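Local atomic coordinates of putative vitamin-B12 independent methionine synthase family protein (Listeria monocytogenes, PDB entry 1YPX), a protein that probably transfers a methyl group from 5-methyltetrahydropteroyltriglutamate to homocysteine, without cobalamin and probably with zinc. Residues A5-D10 with L58-D63; G13-T18 with E348-K353; F73-N78 with T167-A172. One frame throughout, in Å; residues are numbered along the deposited sequence.

Interaction 1. Residues A5-D10 with L58-D63; sequences APFYAD and LKSITD
With its CG anti to the carbonyl carbon (chi1 -37°), F7 turns its ring toward K59 and S60, while K59 starts with CG anti to the backbone N (chi1 -170°) and runs extended over one face of that ring, the two side chains crossing at about a right angle. The touch is a CH-pi contact: K59 CD stands 3.7 Å from the centroid of the F7 ring. Lysine suits the place because its methylene chain can cover an aromatic face while its amine leads away. On the opposite face lies A5 O, and S60 CB meets the rim in plane, 3.3 Å from F7 CE1.

Beside the ring, S60 OG donates to D10 OD1 over 2.8 Å, arriving from above the carboxylate plane. The other oxygen, D10 OD2, accepts the backbone N-H of F7 at 2.8 Å on its anti side and is also hydrogen-bonded to Y183 OH, so both oxygens are engaged.

Y8 and D10 pair through their backbones with L330 of strand 328-332. Segment 5-10, though not a regular strand, thus bridges from that strand toward 60-61, which is consistent with closing a TIM barrel between its first and last strands. Several polar partners around one buried aspartate would be expected to stabilise its negative charge, and they fix the carboxylate's rotation beside the F7 ring.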
loop_
_atom_site.group_PDB
_atom_site.type_symbol
_atom_site.label_atom_id
_atom_site.label_comp_id
_atom_site.label_asym_id
_atom_site.label_seq_id
_atom_site.Cartn_x
_atom_site.Cartn_y
_atom_site.Cartn_z
ATOM N N ALA A 5 13.395 -5.839 2.320
ATOM C CA ALA A 5 12.056 -5.297 2.548
ATOM C C ALA A 5 11.911 -4.051 1.670
ATOM O O ALA A 5 12.337 -4.072 0.511
ATOM C CB ALA A 5 11.902 -4.976 4.022
ATOM N N PRO A 6 11.299 -2.960 2.177
ATOM C CA PRO A 6 11.237 -1.835 1.239
ATOM C C PRO A 6 12.663 -1.361 0.955
ATOM O O PRO A 6 13.479 -1.301 1.868
ATOM C CB PRO A 6 10.406 -0.804 1.999
ATOM C CG PRO A 6 10.730 -1.104 3.413
ATOM C CD PRO A 6 10.644 -2.597 3.445
ATOM N N PHE A 7 12.960 -1.049 -0.305
ATOM C CA PHE A 7 14.300 -0.606 -0.698
ATOM C C PHE A 7 14.507 0.884 -0.498
ATOM O O PHE A 7 13.545 1.655 -0.456
ATOM C CB PHE A 7 14.563 -0.943 -2.170
ATOM C CG PHE A 7 13.984 -2.251 -2.594
ATOM C CD1 PHE A 7 12.717 -2.308 -3.163
ATOM C CD2 PHE A 7 14.666 -3.439 -2.345
ATOM C CE1 PHE A 7 12.135 -3.526 -3.470
ATOM C CE2 PHE A 7 14.095 -4.671 -2.647
ATOM C CZ PHE A 7 12.828 -4.717 -3.207
ATOM N N TYR A 8 15.772 1.289 -0.399
ATOM C CA TYR A 8 16.107 2.697 -0.214
ATOM C C TYR A 8 15.331 3.573 -1.186
ATOM O O TYR A 8 14.916 4.670 -0.827
ATOM C CB TYR A 8 17.606 2.907 -0.394
ATOM C CG TYR A 8 18.442 2.098 0.568
ATOM C CD1 TYR A 8 18.302 2.245 1.941
ATOM C CD2 TYR A 8 19.382 1.193 0.101
ATOM C CE1 TYR A 8 19.086 1.508 2.824
ATOM C CE2 TYR A 8 20.167 0.452 0.969
ATOM C CZ TYR A 8 20.015 0.614 2.323
ATOM O OH TYR A 8 20.809 -0.111 3.172
ATOM N N ALA A 9 15.164 3.099 -2.417
ATOM C CA ALA A 9 14.386 3.819 -3.424
ATOM C C ALA A 9 13.210 2.897 -3.710
ATOM O O ALA A 9 13.338 1.909 -4.436
ATOM C CB ALA A 9 15.193 4.049 -4.686
ATOM N N ASP A 10 12.072 3.211 -3.109
ATOM C CA ASP A 10 10.879 2.397 -3.259
ATOM C C ASP A 10 9.727 3.342 -3.604
ATOM O O ASP A 10 9.929 4.553 -3.700
ATOM C CB ASP A 10 10.614 1.679 -1.938
ATOM C CG ASP A 10 9.982 0.317 -2.122
ATOM O OD1 ASP A 10 9.070 0.198 -2.975
ATOM O OD2 ASP A 10 10.389 -0.625 -1.404
ATOM N N LEU A 58 13.995 1.446 -10.368
ATOM C CA LEU A 58 13.202 0.833 -9.312
ATOM C C LEU A 58 13.473 -0.665 -9.192
ATOM O O LEU A 58 13.747 -1.343 -10.180
ATOM C CB LEU A 58 11.723 1.101 -9.583
ATOM C CG LEU A 58 11.109 2.371 -8.972
ATOM C CD1 LEU A 58 12.143 3.479 -8.740
ATOM C CD2 LEU A 58 10.002 2.842 -9.896
ATOM N N LYS A 59 13.439 -1.169 -7.967
ATOM C CA LYS A 59 13.671 -2.588 -7.749
ATOM C C LYS A 59 12.311 -3.255 -7.541
ATOM O O LYS A 59 12.066 -4.369 -8.019
ATOM C CB LYS A 59 14.579 -2.819 -6.533
ATOM C CG LYS A 59 15.048 -4.265 -6.390
ATOM C CD LYS A 59 16.048 -4.441 -5.256
ATOM C CE LYS A 59 16.741 -5.814 -5.316
ATOM N NZ LYS A 59 17.721 -5.930 -6.449
ATOM N N SER A 60 11.421 -2.560 -6.838
ATOM C CA SER A 60 10.087 -3.084 -6.609
ATOM C C SER A 60 9.229 -2.601 -7.775
ATOM O O SER A 60 9.290 -1.426 -8.149
ATOM C CB SER A 60 9.516 -2.573 -5.281
ATOM O OG SER A 60 9.107 -1.225 -5.394
ATOM N N ILE A 61 8.452 -3.517 -8.353
ATOM C CA ILE A 61 7.589 -3.214 -9.495
ATOM C C ILE A 61 6.122 -3.590 -9.209
ATOM O O ILE A 61 5.841 -4.644 -8.628
ATOM C CB ILE A 61 8.111 -3.959 -10.800
ATOM C CG1 ILE A 61 9.354 -3.261 -11.388
ATOM C CG2 ILE A 61 7.068 -3.925 -11.886
ATOM C CD1 ILE A 61 10.657 -3.366 -10.572
ATOM N N THR A 62 5.196 -2.717 -9.606
ATOM C CA THR A 62 3.758 -2.948 -9.398
ATOM C C THR A 62 3.007 -2.998 -10.724
ATOM O O THR A 62 3.610 -2.952 -11.789
ATOM C CB THR A 62 3.105 -1.818 -8.547
ATOM O OG1 THR A 62 3.178 -0.574 -9.259
ATOM C CG2 THR A 62 3.808 -1.673 -7.200
ATOM N N ASP A 63 1.689 -3.098 -10.663
ATOM C CA ASP A 63 0.939 -3.107 -11.896
ATOM C C ASP A 63 0.216 -1.762 -11.994
ATOM O O ASP A 63 -0.732 -1.592 -12.760
ATOM C CB ASP A 63 -0.019 -4.322 -11.961
ATOM C CG ASP A 63 -1.245 -4.185 -11.069
ATOM O OD1 ASP A 63 -1.385 -3.173 -10.340
ATOM O OD2 ASP A 63 -2.081 -5.116 -11.105
#

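Interaction 2. Residues G13-T18 with E348-K353; sequences GSILRT and EEQWDK
The loop 13-18 passes beside helix 347-364 with its backbone held well off, L16 CA and Q350 CA being 7.8 Å apart, so that side chains must span the distance. Q350 does most of this. Its CG is anti to the backbone N (chi1 -178°) and the chain stays extended beyond, which carries the amide straight out from the helix to the loop. There the amide carbon settles among aliphatic groups: I15 CG2 is 3.8 Å from Q350 CD, and L16 CB lies 3.9 Å from the same Q350 CD. I15 contributes its CD1 as well, 3.9 Å from Q350 CD. The amide end also reaches the backbone N of L16. The L16 and Q350 side chains lie alongside each other, pointing opposite ways. A long, uncharged glutamine is well suited here, since it reaches the loop without burying a full charge next to the branched chains.

In TIM-barrel terms the contact is made on the outside of the barrel. Helix 347-364 is the last helix, following strand 328-332, and the loop leads from the start of the chain into helix 19-30, at whose N-cap T18 stands. The contact therefore brings together parts of the fold some 330 residues apart. T18 OG1 bonds to E45 of helix 35-56, and W351, next to Q350, lies against Y48, K52 and V56 of that same helix. L16 and Q350 both also touch F336 in the loop after strand 328-332, which supplies a further hydrophobic surface to the cluster.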
loop_
_atom_site.group_PDB
_atom_site.type_symbol
_atom_site.label_atom_id
_atom_site.label_comp_id
_atom_site.label_asym_id
_atom_site.label_seq_id
_atom_site.Cartn_x
_atom_site.Cartn_y
_atom_site.Cartn_z
ATOM N N GLY A 13 3.154 2.485 -5.036
ATOM C CA GLY A 13 2.593 1.497 -5.936
ATOM C C GLY A 13 1.739 1.951 -7.109
ATOM O O GLY A 13 1.976 1.513 -8.236
ATOM N N SER A 14 0.746 2.805 -6.892
ATOM C CA SER A 14 -0.084 3.210 -8.030
ATOM C C SER A 14 0.683 4.062 -9.031
ATOM O O SER A 14 1.481 4.909 -8.650
ATOM C CB SER A 14 -1.315 3.991 -7.568
ATOM O OG SER A 14 -0.964 5.323 -7.245
ATOM N N ILE A 15 0.423 3.829 -10.312
ATOM C CA ILE A 15 1.057 4.570 -11.394
ATOM C C ILE A 15 -0.041 5.222 -12.248
ATOM O O ILE A 15 -1.168 4.723 -12.323
ATOM C CB ILE A 15 1.924 3.619 -12.292
ATOM C CG1 ILE A 15 3.232 3.241 -11.577
ATOM C CG2 ILE A 15 2.199 4.260 -13.639
ATOM C CD1 ILE A 15 4.109 4.440 -11.196
ATOM N N LEU A 16 0.295 6.345 -12.882
ATOM C CA LEU A 16 -0.631 7.090 -13.743
ATOM C C LEU A 16 -1.201 6.256 -14.881
ATOM O O LEU A 16 -0.454 5.622 -15.623
ATOM C CB LEU A 16 0.095 8.283 -14.354
ATOM C CG LEU A 16 -0.068 9.669 -13.748
ATOM C CD1 LEU A 16 0.073 9.650 -12.226
ATOM C CD2 LEU A 16 0.982 10.554 -14.375
ATOM N N ARG A 17 -2.515 6.290 -15.052
ATOM C CA ARG A 17 -3.153 5.527 -16.125
ATOM C C ARG A 17 -2.791 6.091 -17.505
ATOM O O ARG A 17 -2.943 7.285 -17.749
ATOM C CB ARG A 17 -4.685 5.530 -15.966
ATOM C CG ARG A 17 -5.209 5.109 -14.580
ATOM C CD ARG A 17 -4.996 6.217 -13.534
ATOM N NE ARG A 17 -4.420 7.420 -14.150
ATOM C CZ ARG A 17 -4.055 8.516 -13.496
ATOM N NH1 ARG A 17 -4.206 8.590 -12.180
ATOM N NH2 ARG A 17 -3.514 9.529 -14.163
ATOM N N THR A 18 -2.312 5.236 -18.405
ATOM C CA THR A 18 -1.963 5.688 -19.750
ATOM C C THR A 18 -3.224 5.876 -20.574
ATOM O O THR A 18 -4.333 5.596 -20.109
ATOM C CB THR A 18 -1.077 4.676 -20.484
ATOM O OG1 THR A 18 -1.727 3.401 -20.508
ATOM C CG2 THR A 18 0.263 4.549 -19.790
ATOM N N GLU A 348 5.626 11.778 -18.228
ATOM C CA GLU A 348 7.050 12.105 -18.264
ATOM C C GLU A 348 7.526 12.550 -16.881
ATOM O O GLU A 348 8.503 12.028 -16.338
ATOM C CB GLU A 348 7.292 13.228 -19.276
ATOM C CG GLU A 348 8.760 13.584 -19.520
ATOM C CD GLU A 348 8.925 14.935 -20.215
ATOM O OE1 GLU A 348 8.971 15.974 -19.508
ATOM O OE2 GLU A 348 8.989 14.954 -21.467
ATOM N N GLU A 349 6.816 13.517 -16.313
ATOM C CA GLU A 349 7.157 14.044 -14.998
ATOM C C GLU A 349 7.254 12.923 -13.963
ATOM O O GLU A 349 8.169 12.904 -13.139
ATOM C CB GLU A 349 6.104 15.076 -14.577
ATOM C CG GLU A 349 6.661 16.474 -14.366
ATOM C CD GLU A 349 7.368 16.620 -13.029
ATOM O OE1 GLU A 349 6.783 17.256 -12.120
ATOM O OE2 GLU A 349 8.499 16.088 -12.882
ATOM N N GLN A 350 6.302 11.993 -14.032
ATOM C CA GLN A 350 6.205 10.840 -13.130
ATOM C C GLN A 350 7.505 10.041 -13.008
ATOM O O GLN A 350 8.118 9.973 -11.933
ATOM C CB GLN A 350 5.078 9.900 -13.604
ATOM C CG GLN A 350 4.830 8.653 -12.725
ATOM C CD GLN A 350 3.792 7.694 -13.316
ATOM O OE1 GLN A 350 3.969 7.166 -14.408
ATOM N NE2 GLN A 350 2.714 7.465 -12.585
ATOM N N TRP A 351 7.916 9.429 -14.114
ATOM C CA TRP A 351 9.128 8.627 -14.117
ATOM C C TRP A 351 10.360 9.456 -13.791
ATOM O O TRP A 351 11.338 8.940 -13.251
ATOM C CB TRP A 351 9.283 7.907 -15.464
ATOM C CG TRP A 351 8.192 6.858 -15.698
ATOM C CD1 TRP A 351 7.916 5.752 -14.920
ATOM C CD2 TRP A 351 7.223 6.849 -16.757
ATOM N NE1 TRP A 351 6.839 5.068 -15.436
ATOM C CE2 TRP A 351 6.396 5.718 -16.557
ATOM C CE3 TRP A 351 6.972 7.688 -17.851
ATOM C CZ2 TRP A 351 5.335 5.406 -17.418
ATOM C CZ3 TRP A 351 5.912 7.375 -18.708
ATOM C CH2 TRP A 351 5.109 6.244 -18.484
ATOM N N ASP A 352 10.316 10.746 -14.096
ATOM C CA ASP A 352 11.457 11.598 -13.792
ATOM C C ASP A 352 11.613 11.718 -12.281
ATOM O O ASP A 352 12.725 11.636 -11.744
ATOM C CB ASP A 352 11.290 12.973 -14.438
ATOM C CG ASP A 352 11.681 12.970 -15.903
ATOM O OD1 ASP A 352 11.620 14.048 -16.544
ATOM O OD2 ASP A 352 12.054 11.878 -16.406
ATOM N N LYS A 353 10.497 11.905 -11.589
ATOM C CA LYS A 353 10.555 11.994 -10.145
ATOM C C LYS A 353 10.987 10.648 -9.555
ATOM O O LYS A 353 11.515 10.596 -8.445
ATOM C CB LYS A 353 9.197 12.418 -9.590
ATOM C CG LYS A 353 8.840 13.855 -9.907
ATOM C CD LYS A 353 7.470 14.206 -9.361
ATOM C CE LYS A 353 7.368 15.691 -9.040
ATOM N NZ LYS A 353 8.346 16.081 -7.970
#

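Interaction 3. Residues F73-N78 with T167-A172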
loop_
_atom_site.group_PDB
_atom_site.type_symbol
_atom_site.label_atom_id
_atom_site.label_comp_id
_atom_site.label_asym_id
_atom_site.label_seq_id
_atom_site.Cartn_x
_atom_site.Cartn_y
_atom_site.Cartn_z
ATOM N N PHE A 73 -11.776 -1.354 -3.233
ATOM C CA PHE A 73 -13.133 -1.828 -3.114
ATOM C C PHE A 73 -13.305 -3.048 -4.009
ATOM O O PHE A 73 -14.206 -3.847 -3.783
ATOM C CB PHE A 73 -14.104 -0.716 -3.500
ATOM C CG PHE A 73 -13.985 -0.275 -4.929
ATOM C CD1 PHE A 73 -14.585 -1.013 -5.955
ATOM C CD2 PHE A 73 -13.288 0.888 -5.253
ATOM C CE1 PHE A 73 -14.497 -0.601 -7.275
ATOM C CE2 PHE A 73 -13.196 1.309 -6.567
ATOM C CZ PHE A 73 -13.803 0.562 -7.584
ATOM N N ASP A 74 -12.449 -3.178 -5.027
ATOM C CA ASP A 74 -12.482 -4.333 -5.933
ATOM C C ASP A 74 -11.964 -5.542 -5.160
ATOM O O ASP A 74 -12.420 -6.670 -5.357
ATOM C CB ASP A 74 -11.579 -4.127 -7.160
ATOM C CG ASP A 74 -12.279 -3.402 -8.294
ATOM O OD1 ASP A 74 -13.226 -3.967 -8.903
ATOM O OD2 ASP A 74 -11.880 -2.252 -8.581
ATOM N N PHE A 75 -10.994 -5.299 -4.289
ATOM C CA PHE A 75 -10.443 -6.365 -3.498
ATOM C C PHE A 75 -11.455 -6.788 -2.453
ATOM O O PHE A 75 -11.660 -7.981 -2.215
ATOM C CB PHE A 75 -9.153 -5.929 -2.805
ATOM C CG PHE A 75 -8.607 -6.964 -1.863
ATOM C CD1 PHE A 75 -9.006 -6.997 -0.533
ATOM C CD2 PHE A 75 -7.744 -7.951 -2.325
ATOM C CE1 PHE A 75 -8.557 -8.001 0.326
ATOM C CE2 PHE A 75 -7.286 -8.962 -1.479
ATOM C CZ PHE A 75 -7.696 -8.983 -0.153
ATOM N N LEU A 76 -12.088 -5.804 -1.826
ATOM C CA LEU A 76 -13.067 -6.086 -0.779
ATOM C C LEU A 76 -14.367 -6.720 -1.286
ATOM O O LEU A 76 -14.818 -7.747 -0.754
ATOM C CB LEU A 76 -13.380 -4.806 -0.004
ATOM C CG LEU A 76 -12.207 -4.247 0.806
ATOM C CD1 LEU A 76 -12.523 -2.823 1.233
ATOM C CD2 LEU A 76 -11.936 -5.145 2.020
ATOM N N GLU A 77 -14.964 -6.113 -2.308
ATOM C CA GLU A 77 -16.203 -6.633 -2.869
ATOM C C GLU A 77 -16.016 -8.058 -3.392
ATOM O O GLU A 77 -16.987 -8.728 -3.737
ATOM C CB GLU A 77 -16.709 -5.741 -4.005
ATOM C CG GLU A 77 -15.927 -5.884 -5.297
ATOM C CD GLU A 77 -16.674 -5.320 -6.495
ATOM O OE1 GLU A 77 -17.820 -5.771 -6.742
ATOM O OE2 GLU A 77 -16.114 -4.439 -7.192
ATOM N N ASN A 78 -14.768 -8.514 -3.459
ATOM C CA ASN A 78 -14.478 -9.861 -3.926
ATOM C C ASN A 78 -14.219 -10.801 -2.767
ATOM O O ASN A 78 -13.637 -11.860 -2.929
ATOM C CB ASN A 78 -13.281 -9.872 -4.871
ATOM C CG ASN A 78 -13.672 -9.588 -6.295
ATOM O OD1 ASN A 78 -13.348 -8.539 -6.831
ATOM N ND2 ASN A 78 -14.382 -10.522 -6.914
ATOM N N THR A 167 -9.191 -13.703 9.574
ATOM C CA THR A 167 -8.941 -15.004 8.964
ATOM C C THR A 167 -9.081 -14.829 7.467
ATOM O O THR A 167 -8.336 -15.422 6.687
ATOM C CB THR A 167 -9.964 -16.092 9.414
ATOM O OG1 THR A 167 -9.755 -16.410 10.792
ATOM C CG2 THR A 167 -9.799 -17.372 8.595
ATOM N N ALA A 168 -10.042 -14.015 7.051
ATOM C CA ALA A 168 -10.214 -13.774 5.622
ATOM C C ALA A 168 -8.885 -13.226 5.104
ATOM O O ALA A 168 -8.471 -13.542 3.984
ATOM C CB ALA A 168 -11.334 -12.768 5.371
ATOM N N TYR A 169 -8.217 -12.415 5.928
ATOM C CA TYR A 169 -6.933 -11.856 5.536
ATOM C C TYR A 169 -5.775 -12.849 5.679
ATOM O O TYR A 169 -4.867 -12.856 4.844
ATOM C CB TYR A 169 -6.641 -10.551 6.301
ATOM C CG TYR A 169 -7.021 -9.296 5.524
ATOM C CD1 TYR A 169 -6.060 -8.573 4.814
ATOM C CD2 TYR A 169 -8.347 -8.852 5.472
ATOM C CE1 TYR A 169 -6.404 -7.437 4.074
ATOM C CE2 TYR A 169 -8.709 -7.711 4.725
ATOM C CZ TYR A 169 -7.727 -7.013 4.033
ATOM O OH TYR A 169 -8.066 -5.898 3.298
ATOM N N GLN A 170 -5.785 -13.683 6.716
ATOM C CA GLN A 170 -4.709 -14.664 6.861
ATOM C C GLN A 170 -4.748 -15.513 5.599
ATOM O O GLN A 170 -3.724 -15.716 4.934
ATOM C CB GLN A 170 -4.913 -15.537 8.103
ATOM C CG GLN A 170 -4.695 -14.804 9.422
ATOM C CD GLN A 170 -5.415 -15.480 10.587
ATOM O OE1 GLN A 170 -5.355 -15.021 11.738
ATOM N NE2 GLN A 170 -6.113 -16.574 10.288
ATOM N N LYS A 171 -5.944 -15.971 5.240
ATOM C CA LYS A 171 -6.101 -16.780 4.039
ATOM C C LYS A 171 -5.732 -15.984 2.785
ATOM O O LYS A 171 -5.149 -16.537 1.852
ATOM C CB LYS A 171 -7.542 -17.317 3.937
ATOM C CG LYS A 171 -8.008 -18.117 5.174
ATOM C CD LYS A 171 -9.096 -19.152 4.846
ATOM C CE LYS A 171 -10.528 -18.600 4.930
ATOM N NZ LYS A 171 -11.184 -18.766 6.299
ATOM N N ALA A 172 -6.061 -14.692 2.756
ATOM C CA ALA A 172 -5.746 -13.844 1.600
ATOM C C ALA A 172 -4.239 -13.771 1.390
ATOM O O ALA A 172 -3.729 -14.019 0.297
ATOM C CB ALA A 172 -6.300 -12.437 1.807
#
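Helix 158-178 belongs to the beta-alpha-beta crossover between the neighbouring parallel strands 132-138 and 183-188, and the short helix 73-76, in the connection after strand 60-61, packs against it near the end of the first of these strands. F75 and Y169 carry most of the contact, with A172 and L76 adding smaller shares.

F75 has its CG anti to the backbone N (chi1 175°), which sends the ring away from its own helix and into the gap between the two. Its far end meets the longer helix twice. F75 CE1 comes 3.9 Å from Y169 CZ, and F75 CZ rests 4.2 Å from A172 CB, the methyl lying at the ring's edge, near its plane. The two aromatic rings are an oblique pair, their centroids 5.8 Å apart and their planes inclined at 49°. A172 is small enough for the phenyl ring to draw close to the helix surface. L76 adds an aliphatic branch beside the phenol: L76 CD2 lies 4.1 Å from Y169 OH, with the two side chains crossing at a slant.

Y169 suits this place because it combines a large apolar ring with a polar end that can be satisfied. Its hydroxyl is hydrogen-bonded to P138 O on strand 132-138, so the phenol reaches from the helix to the strand and is fixed at its tip while its ring packs against F75. Around F75, the ring of F116 meets it edge-to-face, and I137 and P138 touch it from the strand. Such apolar packing of a crossover helix, with a tyrosine tied back to a strand's end, fits a TIM barrel, in which helices pack around the outside of the parallel strands.

How the interactions relate
All three contacts are buried, but they serve different parts of the barrel. Interaction 1 lies where the parallel sheet probably closes and combines a carboxylate hydrogen bond with a CH-pi contact. Interaction 2, farther from the chain's centre, links a loop to the outer terminal helix through an amide between aliphatic branches and a loop backbone N. The two meet directly: T62 OG1 and G13 O lie 2.6 Å apart, a probable hydrogen bond, and their segments alternate along the chain. Interaction 3, across the chain's centre from both, is aromatic and aliphatic packing between helices. It touches neither of the others, its nearest atoms to interaction 1 being about 10 Å away.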